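Local coordinates for protein xyloglucan-specific endo-beta-1,4-glucanase (Uncultured bacterium, PDB 4W88) that probably hydrolyses internal beta-1,4-glucosidic bonds of xyloglucan, as a family 5 glycoside hydrolase from a rumen microbial community, at residues I303-I308 with F316-R321. The protein carries 1 engineered substitution. Sequence-based numbering, arbitrary orientation.
Sequences IWDNNI and FGLLNR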
loop_
_atom_site.group_PDB
_atom_site.type_symbol
_atom_site.label_atom_id
_atom_site.label_comp_id
_atom_site.label_asym_id
_atom_site.label_seq_id
_atom_site.Cartn_x
_atom_site.Cartn_y
_atom_site.Cartn_z
ATOM N N ILE A 303 -0.034 6.336 -5.258
ATOM C CA ILE A 303 -0.858 7.432 -4.722
ATOM C C ILE A 303 -2.187 6.870 -4.221
ATOM O O ILE A 303 -2.829 6.060 -4.898
ATOM C CB ILE A 303 -1.081 8.520 -5.830
ATOM C CG1 ILE A 303 0.229 8.966 -6.434
ATOM C CG2 ILE A 303 -1.900 9.668 -5.262
ATOM C CD1 ILE A 303 1.295 9.385 -5.374
ATOM N N TRP A 304 -2.591 7.271 -3.010
ATOM C CA TRP A 304 -3.867 6.880 -2.468
ATOM C C TRP A 304 -5.061 7.624 -3.146
ATOM O O TRP A 304 -5.083 8.872 -3.186
ATOM C CB TRP A 304 -3.901 7.151 -0.969
ATOM C CG TRP A 304 -5.201 6.652 -0.393
ATOM C CD1 TRP A 304 -6.242 7.394 0.120
ATOM C CD2 TRP A 304 -5.548 5.263 -0.206
ATOM N NE1 TRP A 304 -7.247 6.549 0.538
ATOM C CE2 TRP A 304 -6.832 5.235 0.387
ATOM C CE3 TRP A 304 -4.901 4.070 -0.496
ATOM C CZ2 TRP A 304 -7.498 4.029 0.664
ATOM C CZ3 TRP A 304 -5.517 2.915 -0.192
ATOM C CH2 TRP A 304 -6.789 2.882 0.374
ATOM N N ASP A 305 -5.979 6.874 -3.765
ATOM C CA ASP A 305 -7.119 7.429 -4.422
ATOM C C ASP A 305 -8.397 6.753 -3.958
ATOM O O ASP A 305 -8.717 5.624 -4.343
ATOM C CB ASP A 305 -6.959 7.371 -5.949
ATOM C CG ASP A 305 -8.078 8.092 -6.695
ATOM O OD1 ASP A 305 -9.190 8.326 -6.098
ATOM O OD2 ASP A 305 -7.843 8.446 -7.903
ATOM N N ASN A 306 -9.158 7.524 -3.153
ATOM C CA ASN A 306 -10.420 7.034 -2.605
ATOM C C ASN A 306 -11.705 7.461 -3.299
ATOM O O ASN A 306 -12.825 7.202 -2.783
ATOM C CB ASN A 306 -10.490 7.319 -1.085
ATOM C CG ASN A 306 -10.409 8.791 -0.768
ATOM O OD1 ASN A 306 -10.485 9.603 -1.693
ATOM N ND2 ASN A 306 -10.373 9.130 0.500
ATOM N N ASN A 307 -11.555 8.169 -4.410
ATOM C CA ASN A 307 -12.689 8.744 -5.179
ATOM C C ASN A 307 -13.478 9.772 -4.406
ATOM O O ASN A 307 -14.631 10.002 -4.746
ATOM C CB ASN A 307 -13.576 7.622 -5.680
ATOM C CG ASN A 307 -14.493 8.023 -6.811
ATOM O OD1 ASN A 307 -14.194 8.939 -7.567
ATOM N ND2 ASN A 307 -15.609 7.344 -6.930
ATOM N N ILE A 308 -12.838 10.446 -3.432
ATOM C CA ILE A 308 -13.507 11.524 -2.701
ATOM C C ILE A 308 -12.854 12.825 -3.110
ATOM O O ILE A 308 -11.673 13.001 -2.895
ATOM C CB ILE A 308 -13.440 11.340 -1.177
ATOM C CG1 ILE A 308 -14.162 10.042 -0.777
ATOM C CG2 ILE A 308 -14.083 12.541 -0.487
ATOM C CD1 ILE A 308 -14.057 9.761 0.710
ATOM N N PHE A 316 -8.818 12.666 -1.162
ATOM C CA PHE A 316 -7.663 12.105 -1.935
ATOM C C PHE A 316 -8.034 11.692 -3.387
ATOM O O PHE A 316 -7.196 11.191 -4.154
ATOM C CB PHE A 316 -7.197 10.898 -1.201
ATOM C CG PHE A 316 -6.336 11.189 0.030
ATOM C CD1 PHE A 316 -5.121 11.779 -0.089
ATOM C CD2 PHE A 316 -6.768 10.819 1.267
ATOM C CE1 PHE A 316 -4.276 12.007 0.956
ATOM C CE2 PHE A 316 -5.964 11.016 2.376
ATOM C CZ PHE A 316 -4.715 11.638 2.242
ATOM N N GLY A 317 -9.311 11.854 -3.761
ATOM C CA GLY A 317 -9.745 11.461 -5.048
ATOM C C GLY A 317 -9.000 12.124 -6.231
ATOM O O GLY A 317 -8.774 13.351 -6.235
ATOM N N LEU A 318 -8.671 11.305 -7.229
ATOM C CA LEU A 318 -8.042 11.793 -8.470
ATOM C C LEU A 318 -8.834 11.413 -9.699
ATOM O O LEU A 318 -9.061 12.267 -10.573
ATOM C CB LEU A 318 -6.582 11.397 -8.611
ATOM C CG LEU A 318 -5.668 11.775 -7.471
ATOM C CD1 LEU A 318 -4.273 11.135 -7.597
ATOM C CD2 LEU A 318 -5.508 13.296 -7.463
ATOM N N LEU A 319 -9.209 10.139 -9.758
ATOM C CA LEU A 319 -10.051 9.616 -10.827
ATOM C C LEU A 319 -11.532 9.659 -10.440
ATOM O O LEU A 319 -11.942 9.022 -9.492
ATOM C CB LEU A 319 -9.629 8.228 -11.239
ATOM C CG LEU A 319 -10.536 7.563 -12.296
ATOM C CD1 LEU A 319 -10.515 8.434 -13.598
ATOM C CD2 LEU A 319 -10.124 6.108 -12.518
ATOM N N ASN A 320 -12.328 10.415 -11.199
ATOM C CA ASN A 320 -13.786 10.361 -11.063
ATOM C C ASN A 320 -14.249 9.080 -11.759
ATOM O O ASN A 320 -14.361 9.025 -13.003
ATOM C CB ASN A 320 -14.482 11.598 -11.619
ATOM C CG ASN A 320 -15.978 11.548 -11.408
ATOM O OD1 ASN A 320 -16.577 10.464 -11.270
ATOM N ND2 ASN A 320 -16.599 12.697 -11.417
ATOM N N ARG A 321 -14.426 8.026 -10.971
ATOM C CA ARG A 321 -14.572 6.699 -11.581
ATOM C C ARG A 321 -15.868 6.553 -12.402
ATOM O O ARG A 321 -15.874 5.857 -13.434
ATOM C CB ARG A 321 -14.532 5.651 -10.488
ATOM C CG ARG A 321 -13.236 5.571 -9.730
ATOM C CD ARG A 321 -13.235 4.475 -8.711
ATOM N NE ARG A 321 -12.122 4.661 -7.793
ATOM C CZ ARG A 321 -11.967 3.915 -6.710
ATOM N NH1 ARG A 321 -12.789 2.890 -6.524
ATOM N NH2 ARG A 321 -11.080 4.219 -5.790
HETATM O O HOH W 1 -4.554 11.446 -3.636
HETATM O O HOH W 2 -10.905 7.221 -7.805
HETATM O O HOH W 3 -17.400 8.139 -9.221
#
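A chi1 of -174° on D305 swings its carboxylate across from the last strand of the TIM barrel, 300-305, to the returning chain at L318 and L319, while a chi1 of -78° on F316 turns its ring to W304. D305 illustrates how one buried carboxylate can organise the loop that follows a barrel strand. D305 OD2 accepts a nearly straight bond from L319 N (2.9 Å) through its syn lone pair, and W16 of the first strand also donates to it, so barrel closure and loop meet on a single oxygen. D305 OD1 takes N307 N at 2.9 Å in an Asx turn; L318 N adds only weak bonds to both oxygens. N306 OD1 accepts from I308 N in a second Asx turn, while N306 ND2 donates to the E314 carbonyl, and beyond it I308 O receives G317 N at 2.8 Å.

On the substrate side, the edge of the W304 indole is directed at the face of F316, an offset edge-to-face pair with planes at 87° and W304 CD1 3.7 Å from F316 CD2. Y225 and Y232, which line the glycan pocket, also pack on F316, and W304 lies beside a bound Tris molecule.

The guanidinium of R321 carries N307 CB over one face and meets D305 O at its edge through a weak bond from NH2; T21 and G19 hold its two terminal nitrogens. Its NE is bridged to the carboxylate by a water, which accepts from R321 NE at 2.8 Å and donates to D305 OD1 and L319 O.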